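Local coordinates for extracellular solute-binding protein, family 1 (PDB 3QUF) that probably captures a small solute, perhaps a sugar, outside the cell and passes it to an ABC transporter for uptake, at residues I32-Y37 and P84-L89; M132-W137 and Q301-A306; Q69-L74 and M91-D96; V97-A102 and F123-K128. All coordinates share one frame; numbering follows the deposited sequence. Where two conformers were deposited one is given.

Contact 1: I32-Y37 and P84-L89; sequences ISFYSY and PTIFNL
Ser33 and Phe34 run beside Thr85 and Ile86 in neighbouring parallel strands; the axes of segments 32-36 and 86-89 come within 4.8 Å of each other, with N-to-C directions 25° apart. Phe34 pairs with Ile86 in the register. Ile86 N donates to Ser33 O (2.9 Å), and Tyr35 N donates to Ile86 O (3.0 Å). Before the ladder begins, two hydroxyls do the work of the backbone: Ser33 N aims almost straight at Thr85 OG1 (3.0 Å, 174° at the hydrogen), while Thr85 N donates to Ser33 OG (3.1 Å). A valine in place of Thr85 would remove that acceptor, and Ser33 N would probably be left without its mate at the entrance to the ladder. Strand 30-36 has strand 57-63 on its other side, giving the sheet order second-first-third that is familiar from the lobes of bacterial solute-binding proteins. On the face carrying Phe34 and Ile86, CG2 of Ile86, anti to the backbone N, reaches Phe34 CD1 (3.6 Å), and the oxygen of Ile86 lies in the ring plane at its edge. Ile32 CD1 extends this apolar patch by meeting Ile86 CD1 at 3.9 Å. The reverse face has Tyr35 CB against the Pro84 ring; the phenol beyond stacks on Tyr70 and bonds through OH to Thr73. Past the end of strand 30-36, a side-chain amide prolongs the ladder: Asn88 OD1 accepts from Tyr37 N (2.9 Å), and its ND2 holds Gly302 O.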
loop_
_atom_site.group_PDB
_atom_site.type_symbol
_atom_site.label_atom_id
_atom_site.label_comp_id
_atom_site.label_asym_id
_atom_site.label_seq_id
_atom_site.Cartn_x
_atom_site.Cartn_y
_atom_site.Cartn_z
ATOM N N ILE A 32 -27.177 13.484 -6.711
ATOM C CA ILE A 32 -25.703 13.554 -6.737
ATOM C C ILE A 32 -25.126 12.463 -7.629
ATOM O O ILE A 32 -25.843 11.498 -7.963
ATOM C CB ILE A 32 -25.068 13.486 -5.343
ATOM C CG1 ILE A 32 -25.503 12.227 -4.558
ATOM C CG2 ILE A 32 -25.450 14.774 -4.571
ATOM C CD1 ILE A 32 -24.763 12.048 -3.209
ATOM N N SER A 33 -23.876 12.655 -8.059
ATOM C CA SER A 33 -23.189 11.696 -8.886
ATOM C C SER A 33 -21.904 11.224 -8.234
ATOM O O SER A 33 -21.310 11.926 -7.413
ATOM C CB SER A 33 -22.886 12.273 -10.266
ATOM O OG SER A 33 -22.189 13.486 -10.113
ATOM N N PHE A 34 -21.482 10.019 -8.594
ATOM C CA PHE A 34 -20.257 9.415 -8.074
ATOM C C PHE A 34 -19.559 8.799 -9.254
ATOM O O PHE A 34 -20.174 7.969 -9.943
ATOM C CB PHE A 34 -20.630 8.364 -7.033
ATOM C CG PHE A 34 -19.486 7.520 -6.480
ATOM C CD1 PHE A 34 -18.180 7.932 -6.449
ATOM C CD2 PHE A 34 -19.784 6.264 -5.953
ATOM C CE1 PHE A 34 -17.166 7.096 -5.938
ATOM C CE2 PHE A 34 -18.794 5.436 -5.454
ATOM C CZ PHE A 34 -17.512 5.829 -5.451
ATOM N N TYR A 35 -18.370 9.285 -9.581
ATOM C CA TYR A 35 -17.554 8.661 -10.623
ATOM C C TYR A 35 -16.561 7.814 -9.872
ATOM O O TYR A 35 -15.632 8.323 -9.243
ATOM C CB TYR A 35 -16.852 9.686 -11.499
ATOM C CG TYR A 35 -16.147 9.051 -12.674
ATOM C CD1 TYR A 35 -16.805 8.123 -13.466
ATOM C CD2 TYR A 35 -14.859 9.355 -12.993
ATOM C CE1 TYR A 35 -16.171 7.527 -14.565
ATOM C CE2 TYR A 35 -14.213 8.765 -14.091
ATOM C CZ TYR A 35 -14.873 7.845 -14.850
ATOM O OH TYR A 35 -14.307 7.262 -15.962
ATOM N N SER A 36 -16.781 6.507 -9.906
ATOM C CA SER A 36 -16.097 5.547 -9.032
ATOM C C SER A 36 -14.898 4.826 -9.679
ATOM O O SER A 36 -15.002 4.280 -10.775
ATOM C CB SER A 36 -17.099 4.493 -8.579
ATOM O OG SER A 36 -16.492 3.485 -7.782
ATOM N N TYR A 37 -13.769 4.861 -8.997
ATOM C CA TYR A 37 -12.594 4.047 -9.368
ATOM C C TYR A 37 -12.911 2.555 -9.206
ATOM O O TYR A 37 -12.389 1.695 -9.920
ATOM C CB TYR A 37 -11.455 4.413 -8.474
ATOM C CG TYR A 37 -10.229 3.564 -8.585
ATOM C CD1 TYR A 37 -9.335 3.752 -9.608
ATOM C CD2 TYR A 37 -10.032 2.540 -7.704
ATOM C CE1 TYR A 37 -8.187 2.955 -9.691
ATOM C CE2 TYR A 37 -8.902 1.738 -7.767
ATOM C CZ TYR A 37 -8.011 1.944 -8.774
ATOM O OH TYR A 37 -6.892 1.133 -8.845
ATOM N N PRO A 84 -18.377 15.351 -11.121
ATOM C CA PRO A 84 -19.014 14.368 -10.246
ATOM C C PRO A 84 -18.993 14.855 -8.804
ATOM O O PRO A 84 -17.962 15.367 -8.337
ATOM C CB PRO A 84 -18.145 13.115 -10.385
ATOM C CG PRO A 84 -16.919 13.534 -11.044
ATOM C CD PRO A 84 -17.150 14.845 -11.747
ATOM N N THR A 85 -20.091 14.664 -8.090
ATOM C CA THR A 85 -20.117 15.081 -6.696
ATOM C C THR A 85 -19.116 14.357 -5.810
ATOM O O THR A 85 -18.566 14.946 -4.843
ATOM C CB THR A 85 -21.524 14.903 -6.102
ATOM O OG1 THR A 85 -22.541 15.130 -7.073
ATOM C CG2 THR A 85 -21.710 15.828 -4.916
ATOM N N ILE A 86 -18.957 13.058 -6.055
ATOM C CA ILE A 86 -18.058 12.201 -5.324
ATOM C C ILE A 86 -17.147 11.511 -6.330
ATOM O O ILE A 86 -17.561 11.180 -7.451
ATOM C CB ILE A 86 -18.806 11.146 -4.529
ATOM C CG1 ILE A 86 -19.829 11.758 -3.590
ATOM C CG2 ILE A 86 -17.813 10.255 -3.741
ATOM C CD1 ILE A 86 -21.084 10.922 -3.375
ATOM N N PHE A 87 -15.902 11.373 -5.949
ATOM C CA PHE A 87 -14.903 10.744 -6.794
ATOM C C PHE A 87 -13.761 10.189 -5.929
ATOM O O PHE A 87 -13.725 10.393 -4.701
ATOM C CB PHE A 87 -14.419 11.687 -7.892
ATOM C CG PHE A 87 -13.916 12.982 -7.375
ATOM C CD1 PHE A 87 -12.616 13.112 -6.934
ATOM C CD2 PHE A 87 -14.789 14.074 -7.267
ATOM C CE1 PHE A 87 -12.174 14.342 -6.397
ATOM C CE2 PHE A 87 -14.336 15.285 -6.750
ATOM C CZ PHE A 87 -13.041 15.391 -6.298
ATOM N N ASN A 88 -12.795 9.544 -6.565
ATOM C CA ASN A 88 -11.685 8.961 -5.831
ATOM C C ASN A 88 -10.356 9.607 -6.097
ATOM O O ASN A 88 -10.037 9.956 -7.237
ATOM C CB ASN A 88 -11.585 7.460 -6.178
ATOM C CG ASN A 88 -12.730 6.645 -5.632
ATOM O OD1 ASN A 88 -13.537 6.089 -6.372
ATOM N ND2 ASN A 88 -12.847 6.590 -4.263
ATOM N N LEU A 89 -9.581 9.771 -5.020
ATOM C CA LEU A 89 -8.199 10.160 -5.083
ATOM C C LEU A 89 -7.395 8.874 -5.013
ATOM O O LEU A 89 -7.422 8.153 -4.018
ATOM C CB LEU A 89 -7.839 11.071 -3.927
ATOM C CG LEU A 89 -8.615 12.396 -3.857
ATOM C CD1 LEU A 89 -8.205 13.176 -2.617
ATOM C CD2 LEU A 89 -8.420 13.247 -5.088
#

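Contact 2: M132-W137 and Q301-A306; sequences MPVSAW and QGFAIA
Met132 and Phe303 form a single antiparallel bridge, a hydrogen-bonded pair, just before strand 135-144. Strand 295-305 pairs both with this long strand and with 86-89, consistent with the strand crossings that connect the two lobes in solute-binding proteins. Both backbone bonds of the bridge, Met132 N to Phe303 O and Phe303 N to Met132 O, measure 2.8 Å, but the second donor stands well above the carbonyl plane, 52° out of it. The Phe303 ring brings its edge to the same oxygen. Its CG is anti to the carbonyl carbon and beside the backbone N (chi1 -66°), which sets the ring alongside the bridge: CD1 lies 3.5 Å from Met132 O, with that oxygen in the ring plane. Farther round the rim, CE1 meets Val134 CG2 at 4.3 Å in an oblique, rather loose approach, while Leu324 of helix 311-324 and Asn88 also touch the ring. Met132, present as selenomethionine, sends CG anti to its own nitrogen and then turns about its CG-SE bond (chi3 73°), packing on Leu321 of the same helix; only its CB comes near Phe303 O. Pro133 places CB against Gln301 O (3.6 Å), and its ring also touches Phe123. Beyond the proline a water links the two segments before Ser135 resumes backbone pairing with Asp300: it accepts from Val134 N (3.0 Å), donates to Gln301 O (3.0 Å), bonds to Ser135 OG (3.1 Å), and lies in the plane of the Phe303 ring at its edge.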
loop_
_atom_site.group_PDB
_atom_site.type_symbol
_atom_site.label_atom_id
_atom_site.label_comp_id
_atom_site.label_asym_id
_atom_site.label_seq_id
_atom_site.Cartn_x
_atom_site.Cartn_y
_atom_site.Cartn_z
HETATM N N MSE A 132 -10.810 10.886 2.123
HETATM C CA MSE A 132 -10.915 9.968 3.221
HETATM C C MSE A 132 -10.748 8.548 2.715
HETATM O O MSE A 132 -11.572 8.083 1.914
HETATM C CB MSE A 132 -12.308 10.092 3.897
HETATM C CG MSE A 132 -12.576 8.979 4.890
HETATM SE SE MSE A 132 -14.424 8.951 5.525
HETATM C CE MSE A 132 -15.186 8.279 3.957
ATOM N N PRO A 133 -9.709 7.835 3.185
ATOM C CA PRO A 133 -9.617 6.404 2.959
ATOM C C PRO A 133 -10.364 5.660 4.051
ATOM O O PRO A 133 -10.403 6.109 5.200
ATOM C CB PRO A 133 -8.125 6.134 3.108
ATOM C CG PRO A 133 -7.663 7.132 4.116
ATOM C CD PRO A 133 -8.645 8.301 4.100
ATOM N N VAL A 134 -10.974 4.541 3.691
ATOM C CA VAL A 134 -11.592 3.703 4.676
ATOM C C VAL A 134 -11.060 2.273 4.700
ATOM O O VAL A 134 -11.469 1.492 5.575
ATOM C CB VAL A 134 -13.115 3.667 4.534
ATOM C CG1 VAL A 134 -13.677 5.097 4.748
ATOM C CG2 VAL A 134 -13.527 3.070 3.157
ATOM N N SER A 135 -10.155 1.943 3.792
ATOM C CA SER A 135 -9.705 0.568 3.659
ATOM C C SER A 135 -8.283 0.543 3.164
ATOM O O SER A 135 -7.775 1.545 2.646
ATOM C CB SER A 135 -10.611 -0.206 2.722
ATOM O OG SER A 135 -10.578 0.376 1.465
ATOM N N ALA A 136 -7.636 -0.611 3.331
ATOM C CA ALA A 136 -6.211 -0.736 3.073
ATOM C C ALA A 136 -5.902 -2.152 2.652
ATOM O O ALA A 136 -6.632 -3.096 2.935
ATOM C CB ALA A 136 -5.399 -0.388 4.326
ATOM N N TRP A 137 -4.782 -2.278 1.980
ATOM C CA TRP A 137 -4.177 -3.559 1.703
ATOM C C TRP A 137 -2.897 -3.697 2.514
ATOM O O TRP A 137 -2.312 -2.687 2.936
ATOM C CB TRP A 137 -3.843 -3.635 0.218
ATOM C CG TRP A 137 -2.797 -2.644 -0.229
ATOM C CD1 TRP A 137 -2.987 -1.354 -0.669
ATOM C CD2 TRP A 137 -1.375 -2.854 -0.265
ATOM N NE1 TRP A 137 -1.791 -0.743 -0.926
ATOM C CE2 TRP A 137 -0.783 -1.653 -0.730
ATOM C CE3 TRP A 137 -0.556 -3.940 0.027
ATOM C CZ2 TRP A 137 0.586 -1.508 -0.855
ATOM C CZ3 TRP A 137 0.828 -3.795 -0.110
ATOM C CH2 TRP A 137 1.376 -2.588 -0.542
ATOM N N GLN A 301 -7.139 3.662 -2.056
ATOM C CA GLN A 301 -7.633 4.968 -2.503
ATOM C C GLN A 301 -8.415 5.749 -1.434
ATOM O O GLN A 301 -8.622 5.287 -0.320
ATOM C CB GLN A 301 -8.488 4.838 -3.775
ATOM C CG GLN A 301 -8.161 3.706 -4.674
ATOM C CD GLN A 301 -6.716 3.514 -4.944
ATOM O OE1 GLN A 301 -5.929 4.460 -5.101
ATOM N NE2 GLN A 301 -6.318 2.226 -4.952
ATOM N N GLY A 302 -8.760 6.965 -1.785
ATOM C CA GLY A 302 -9.511 7.866 -0.917
ATOM C C GLY A 302 -10.767 8.327 -1.617
ATOM O O GLY A 302 -10.866 8.286 -2.845
ATOM N N PHE A 303 -11.740 8.760 -0.827
ATOM C CA PHE A 303 -12.978 9.338 -1.329
ATOM C C PHE A 303 -13.002 10.823 -1.092
ATOM O O PHE A 303 -12.632 11.276 -0.019
ATOM C CB PHE A 303 -14.170 8.689 -0.628
ATOM C CG PHE A 303 -14.330 7.238 -0.958
ATOM C CD1 PHE A 303 -13.495 6.286 -0.392
ATOM C CD2 PHE A 303 -15.262 6.823 -1.900
ATOM C CE1 PHE A 303 -13.606 4.934 -0.763
ATOM C CE2 PHE A 303 -15.362 5.486 -2.246
ATOM C CZ PHE A 303 -14.530 4.557 -1.682
ATOM N N ALA A 304 -13.455 11.570 -2.083
ATOM C CA ALA A 304 -13.466 13.024 -2.059
ATOM C C ALA A 304 -14.788 13.552 -2.591
ATOM O O ALA A 304 -15.536 12.849 -3.313
ATOM C CB ALA A 304 -12.296 13.545 -2.910
ATOM N N ILE A 305 -15.099 14.778 -2.198
ATOM C CA ILE A 305 -16.293 15.487 -2.639
ATOM C C ILE A 305 -15.848 16.694 -3.514
ATOM O O ILE A 305 -14.836 17.330 -3.249
ATOM C CB ILE A 305 -17.119 15.969 -1.395
ATOM C CG1 ILE A 305 -17.551 14.785 -0.542
ATOM C CG2 ILE A 305 -18.309 16.820 -1.834
ATOM C CD1 ILE A 305 -18.248 15.133 0.774
ATOM N N ALA A 306 -16.637 17.010 -4.535
ATOM C CA ALA A 306 -16.373 18.141 -5.440
ATOM C C ALA A 306 -16.532 19.454 -4.676
ATOM O O ALA A 306 -17.568 19.688 -4.027
ATOM C CB ALA A 306 -17.343 18.139 -6.600
HETATM O O HOH W 1 -10.487 3.413 0.992
#

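Contact 3: Q69-L74 and M91-D96; sequences QYISTL and MDNRTD. With ACY (acetic acid), chain E.
Ile71 and Asn93 pack helix 67-79, the crossover helix of a beta-alpha-beta unit, against the start of helix 94-100, where Asn93 is the N-cap residue; the unit's strands, 57-63 and 86-89, both run parallel to strand 30-36 between them. The two side chains lie alongside each other and run in opposite directions, Ile71 CG2 resting on Asn93 CB at 3.6 Å. The other branch of the isoleucine, through CD1, reaches Asp92 CB (3.9 Å). Leu74 crosses the asparagine at about a right angle and sets CD2 against Asn93 ND2 (3.5 Å). Asn93 makes no side-chain capping bond, and an acetic acid molecule, probably from the crystallisation liquor, sits at that helix start. Its OXT receives a straight bond from Asp96 N (3.0 Å, 167°) and a weak, bent one from Thr95 N (3.1 Å). The N-H groups of the first turn and the helix dipole would favour a bound acetate anion, although the nearby carboxylate of Asp96 probably offsets part of that attraction. No direct hydrogen bond joins 69-74 to 91-96: the contact rests on aliphatic carbons against the carbon and amide of Asn93, and one water supplies the polar link, donating to Ile71 O (2.8 Å) and accepting from Asn93 ND2 (3.0 Å), in an amide also tied to Thr90 N and weakly to Asn88 O.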
loop_
_atom_site.group_PDB
_atom_site.type_symbol
_atom_site.label_atom_id
_atom_site.label_comp_id
_atom_site.label_asym_id
_atom_site.label_seq_id
_atom_site.Cartn_x
_atom_site.Cartn_y
_atom_site.Cartn_z
ATOM N N GLN A 69 -7.608 5.071 -17.521
ATOM C CA GLN A 69 -8.751 5.660 -18.094
ATOM C C GLN A 69 -9.459 6.418 -16.987
ATOM O O GLN A 69 -10.015 7.460 -17.261
ATOM C CB GLN A 69 -9.645 4.622 -18.764
ATOM C CG GLN A 69 -10.947 5.171 -19.320
ATOM C CD GLN A 69 -12.149 5.008 -18.370
ATOM O OE1 GLN A 69 -12.020 4.597 -17.211
ATOM N NE2 GLN A 69 -13.328 5.320 -18.883
ATOM N N TYR A 70 -9.445 5.889 -15.769
ATOM C CA TYR A 70 -10.140 6.566 -14.655
ATOM C C TYR A 70 -9.564 7.961 -14.441
ATOM O O TYR A 70 -10.318 8.960 -14.371
ATOM C CB TYR A 70 -10.057 5.755 -13.346
ATOM C CG TYR A 70 -10.821 6.473 -12.231
ATOM C CD1 TYR A 70 -12.180 6.444 -12.204
ATOM C CD2 TYR A 70 -10.154 7.187 -11.270
ATOM C CE1 TYR A 70 -12.891 7.142 -11.232
ATOM C CE2 TYR A 70 -10.847 7.876 -10.251
ATOM C CZ TYR A 70 -12.204 7.836 -10.270
ATOM O OH TYR A 70 -12.935 8.516 -9.322
ATOM N N ILE A 71 -8.255 8.054 -14.310
ATOM C CA ILE A 71 -7.689 9.345 -13.950
ATOM C C ILE A 71 -7.870 10.378 -15.063
ATOM O O ILE A 71 -8.169 11.544 -14.788
ATOM C CB ILE A 71 -6.253 9.285 -13.448
ATOM C CG1 ILE A 71 -5.270 8.764 -14.447
ATOM C CG2 ILE A 71 -6.163 8.431 -12.163
ATOM C CD1 ILE A 71 -3.880 8.664 -13.813
ATOM N N SER A 72 -7.744 9.980 -16.321
ATOM C CA SER A 72 -7.896 10.983 -17.374
ATOM C C SER A 72 -9.363 11.391 -17.541
ATOM O O SER A 72 -9.660 12.563 -17.801
ATOM C CB SER A 72 -7.276 10.505 -18.706
ATOM O OG SER A 72 -7.975 9.393 -19.221
ATOM N N THR A 73 -10.286 10.437 -17.398
ATOM C CA THR A 73 -11.702 10.728 -17.547
ATOM C C THR A 73 -12.190 11.555 -16.350
ATOM O O THR A 73 -12.950 12.507 -16.527
ATOM C CB THR A 73 -12.567 9.462 -17.756
ATOM O OG1 THR A 73 -12.321 8.543 -16.711
ATOM C CG2 THR A 73 -12.190 8.780 -19.104
ATOM N N LEU A 74 -11.673 11.258 -15.168
ATOM C CA LEU A 74 -12.064 12.051 -14.001
ATOM C C LEU A 74 -11.554 13.490 -14.179
ATOM O O LEU A 74 -12.278 14.438 -13.919
ATOM C CB LEU A 74 -11.515 11.455 -12.721
ATOM C CG LEU A 74 -11.794 12.339 -11.487
ATOM C CD1 LEU A 74 -13.276 12.452 -11.213
ATOM C CD2 LEU A 74 -11.043 11.778 -10.241
HETATM N N MSE A 91 -3.656 6.609 -5.991
HETATM C CA MSE A 91 -2.224 6.869 -5.842
HETATM C C MSE A 91 -1.622 7.545 -7.057
HETATM O O MSE A 91 -0.564 8.226 -6.964
HETATM C CB MSE A 91 -1.475 5.562 -5.501
HETATM C CG MSE A 91 -1.957 4.903 -4.186
HETATM SE SE MSE A 91 -1.807 6.037 -2.595
HETATM C CE MSE A 91 -3.682 6.696 -2.427
ATOM N N ASP A 92 -2.305 7.468 -8.198
ATOM C CA ASP A 92 -1.808 8.111 -9.393
ATOM C C ASP A 92 -2.334 9.534 -9.642
ATOM O O ASP A 92 -1.736 10.260 -10.436
ATOM C CB ASP A 92 -2.155 7.276 -10.630
ATOM C CG ASP A 92 -1.395 5.972 -10.685
ATOM O OD1 ASP A 92 -0.230 5.923 -10.226
ATOM O OD2 ASP A 92 -1.995 4.987 -11.160
ATOM N N ASN A 93 -3.452 9.934 -9.033
ATOM C CA ASN A 93 -3.974 11.275 -9.287
ATOM C C ASN A 93 -4.114 12.141 -8.039
ATOM O O ASN A 93 -4.570 13.292 -8.147
ATOM C CB ASN A 93 -5.319 11.206 -10.051
ATOM C CG ASN A 93 -6.495 10.837 -9.126
ATOM O OD1 ASN A 93 -6.276 10.533 -7.975
ATOM N ND2 ASN A 93 -7.720 10.897 -9.615
ATOM N N ARG A 94 -3.727 11.634 -6.868
ATOM C CA ARG A 94 -4.126 12.329 -5.619
ATOM C C ARG A 94 -3.605 13.765 -5.568
ATOM O O ARG A 94 -4.380 14.691 -5.260
ATOM C CB ARG A 94 -3.720 11.567 -4.360
ATOM C CG ARG A 94 -2.245 11.267 -4.252
ATOM C CD ARG A 94 -1.965 10.243 -3.135
ATOM N NE ARG A 94 -0.534 10.159 -2.968
ATOM C CZ ARG A 94 0.224 11.015 -2.263
ATOM N NH1 ARG A 94 -0.282 12.060 -1.617
ATOM N NH2 ARG A 94 1.550 10.886 -2.285
ATOM N N THR A 95 -2.335 13.985 -5.897
ATOM C CA THR A 95 -1.785 15.347 -5.808
ATOM C C THR A 95 -2.245 16.244 -6.967
ATOM O O THR A 95 -2.581 17.409 -6.745
ATOM C CB THR A 95 -0.288 15.325 -5.619
ATOM O OG1 THR A 95 0.292 14.671 -6.728
ATOM C CG2 THR A 95 0.079 14.611 -4.346
ATOM N N ASP A 96 -2.392 15.683 -8.171
ATOM C CA ASP A 96 -2.915 16.442 -9.309
ATOM C C ASP A 96 -4.317 16.961 -9.026
ATOM O O ASP A 96 -4.603 18.124 -9.267
ATOM C CB ASP A 96 -2.910 15.610 -10.595
ATOM C CG ASP A 96 -1.494 15.356 -11.142
ATOM O OD1 ASP A 96 -0.601 16.210 -10.951
ATOM O OD2 ASP A 96 -1.312 14.293 -11.772
HETATM C C ACY E . -0.141 12.312 -8.560
HETATM O O ACY E . 0.730 12.381 -9.475
HETATM O OXT ACY E . -1.221 12.943 -8.619
HETATM C CH3 ACY E . 0.217 11.457 -7.372
HETATM O O HOH W 2 -7.913 12.470 -12.134
#

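Contact 4: V97-A102 and F123-K128; sequences VMKSGA and FQQDGK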
loop_
_atom_site.group_PDB
_atom_site.type_symbol
_atom_site.label_atom_id
_atom_site.label_comp_id
_atom_site.label_asym_id
_atom_site.label_seq_id
_atom_site.Cartn_x
_atom_site.Cartn_y
_atom_site.Cartn_z
ATOM N N VAL A 97 -5.185 16.103 -8.491
ATOM C CA VAL A 97 -6.541 16.544 -8.141
ATOM C C VAL A 97 -6.523 17.576 -7.009
ATOM O O VAL A 97 -7.190 18.599 -7.121
ATOM C CB VAL A 97 -7.447 15.378 -7.810
ATOM C CG1 VAL A 97 -8.833 15.882 -7.399
ATOM C CG2 VAL A 97 -7.580 14.535 -9.074
HETATM N N MSE A 98 -5.806 17.290 -5.925
HETATM C CA MSE A 98 -5.785 18.235 -4.813
HETATM C C MSE A 98 -5.263 19.593 -5.264
HETATM O O MSE A 98 -5.806 20.631 -4.869
HETATM C CB MSE A 98 -5.000 17.664 -3.633
HETATM C CG MSE A 98 -5.707 16.527 -2.933
HETATM SE SE MSE A 98 -4.821 15.979 -1.302
HETATM C CE MSE A 98 -3.152 15.286 -2.027
ATOM N N LYS A 99 -4.218 19.616 -6.082
ATOM C CA LYS A 99 -3.579 20.879 -6.520
ATOM C C LYS A 99 -4.518 21.716 -7.375
ATOM O O LYS A 99 -4.373 22.921 -7.486
ATOM C CB LYS A 99 -2.316 20.588 -7.360
ATOM C CG LYS A 99 -1.089 20.151 -6.565
ATOM C CD LYS A 99 -0.071 19.407 -7.470
ATOM C CE LYS A 99 1.334 19.269 -6.859
ATOM N NZ LYS A 99 2.247 20.426 -7.146
ATOM N N SER A 100 -5.446 21.032 -8.051
ATOM C CA SER A 100 -6.400 21.687 -8.895
ATOM C C SER A 100 -7.472 22.480 -8.182
ATOM O O SER A 100 -8.122 23.319 -8.798
ATOM C CB SER A 100 -7.077 20.703 -9.861
ATOM O OG SER A 100 -8.072 19.947 -9.206
ATOM N N GLY A 101 -7.653 22.228 -6.903
ATOM C CA GLY A 101 -8.748 22.821 -6.156
ATOM C C GLY A 101 -10.094 22.155 -6.347
ATOM O O GLY A 101 -11.077 22.609 -5.734
ATOM N N ALA A 102 -10.141 21.034 -7.070
ATOM C CA ALA A 102 -11.435 20.384 -7.321
ATOM C C ALA A 102 -12.034 19.641 -6.151
ATOM O O ALA A 102 -13.215 19.305 -6.218
ATOM C CB ALA A 102 -11.316 19.408 -8.517
ATOM N N PHE A 123 -3.785 12.322 1.702
ATOM C CA PHE A 123 -4.961 13.029 1.189
ATOM C C PHE A 123 -5.041 14.441 1.798
ATOM O O PHE A 123 -6.148 15.001 1.968
ATOM C CB PHE A 123 -6.205 12.209 1.497
ATOM C CG PHE A 123 -6.103 10.800 1.003
ATOM C CD1 PHE A 123 -6.273 10.535 -0.334
ATOM C CD2 PHE A 123 -5.784 9.756 1.857
ATOM C CE1 PHE A 123 -6.165 9.225 -0.835
ATOM C CE2 PHE A 123 -5.623 8.459 1.368
ATOM C CZ PHE A 123 -5.839 8.181 0.039
ATOM N N GLN A 124 -3.880 14.977 2.104
ATOM C CA GLN A 124 -3.752 16.317 2.644
ATOM C C GLN A 124 -2.876 17.221 1.794
ATOM O O GLN A 124 -1.904 16.789 1.141
ATOM C CB GLN A 124 -3.220 16.281 4.092
ATOM C CG GLN A 124 -4.286 15.884 5.096
ATOM C CD GLN A 124 -3.738 15.536 6.456
ATOM O OE1 GLN A 124 -2.543 15.346 6.633
ATOM N NE2 GLN A 124 -4.620 15.460 7.418
ATOM N N GLN A 125 -3.198 18.511 1.818
ATOM C CA GLN A 125 -2.441 19.547 1.109
ATOM C C GLN A 125 -2.584 20.805 1.915
ATOM O O GLN A 125 -3.693 21.154 2.326
ATOM C CB GLN A 125 -2.986 19.768 -0.288
ATOM C CG GLN A 125 -2.322 20.822 -1.158
ATOM C CD GLN A 125 -3.013 20.850 -2.504
ATOM O OE1 GLN A 125 -2.691 20.033 -3.339
ATOM N NE2 GLN A 125 -4.058 21.669 -2.639
ATOM N N ASP A 126 -1.456 21.476 2.189
ATOM C CA ASP A 126 -1.481 22.737 2.914
ATOM C C ASP A 126 -2.181 22.575 4.273
ATOM O O ASP A 126 -2.800 23.542 4.764
ATOM C CB ASP A 126 -2.150 23.867 2.148
ATOM C CG ASP A 126 -1.517 24.132 0.757
ATOM O OD1 ASP A 126 -0.322 23.801 0.548
ATOM O OD2 ASP A 126 -2.263 24.643 -0.117
ATOM N N GLY A 127 -2.049 21.379 4.834
ATOM C CA GLY A 127 -2.572 21.042 6.158
ATOM C C GLY A 127 -4.058 20.715 6.203
ATOM O O GLY A 127 -4.630 20.501 7.286
ATOM N N LYS A 128 -4.729 20.772 5.053
ATOM C CA LYS A 128 -6.165 20.525 4.968
ATOM C C LYS A 128 -6.397 19.119 4.371
ATOM O O LYS A 128 -5.630 18.637 3.542
ATOM C CB LYS A 128 -6.816 21.591 4.101
ATOM C CG LYS A 128 -6.763 22.974 4.723
ATOM C CD LYS A 128 -7.259 24.072 3.732
ATOM C CE LYS A 128 -7.586 25.385 4.485
ATOM N NZ LYS A 128 -8.045 26.564 3.613
#
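Met98, a selenomethionine, lays its selenium over the peptide link between Phe123 and Gln124, with SE 3.5 Å from Phe123 C and 3.7 Å from Gln124 N. The chain bends at chi3 (-66°), which brings CE to Gln124 O. Nearer the helix, Met98 CB touches the oxygen end of the Gln125 amide, at 3.3 Å from OE1. Gln125 spans the gap fully stretched, its CG anti to the backbone N (chi1 179°) and CD continuing the line, and delivers NE2 to Met98 O at 3.0 Å. That donor comes from above the carbonyl plane, 71° out of it, and Gly101 N grips the same oxygen from the opposite face at 3.2 Å, so two N-H groups share one acceptor at the helix end. OE1 lies close to Lys99 N at too poor an angle to bond. With an alanine at Gln125 the amide would be gone, and Met98 O would probably lose one of its two donors while a gap opened beside Met98 CB, where OE1 had been. Gln125 also begins the type I' turn to Lys128, the tight two-residue connection of a beta hairpin whose strands are 124-125 and 128-129. Gly101 leaves the helix with positive phi, and Ser100 OG receives Ala102 N in an ST turn. Helix 94-100 thus has the hairpin on the side of Met98, while Val97 packs on Phe87 and Leu89 of strand 86-89 and on Leu78 of helix 67-79.

All four contacts cluster in one part of the fold, with neighbouring centres 11 to 16 Å from contact 1. Strand 86-89 is the shared piece: it pairs with strand 30-36 in contact 1 and, on its other edge, with strand 295-305 of contact 2, whose centre lies about 11 Å away. Contacts 1 and 3 interleave along the sequence, and contact 3 places helix 67-79 against that sheet. Contact 4 follows, sharing helix 94-100 with contact 3, and Phe123 packs against both Met91 and Pro133. Contact 2 comes last; its residues 301-306 lie late in the chain, so the sheet of this lobe is completed by a returning strand that probably also contributes to the interlobe connection.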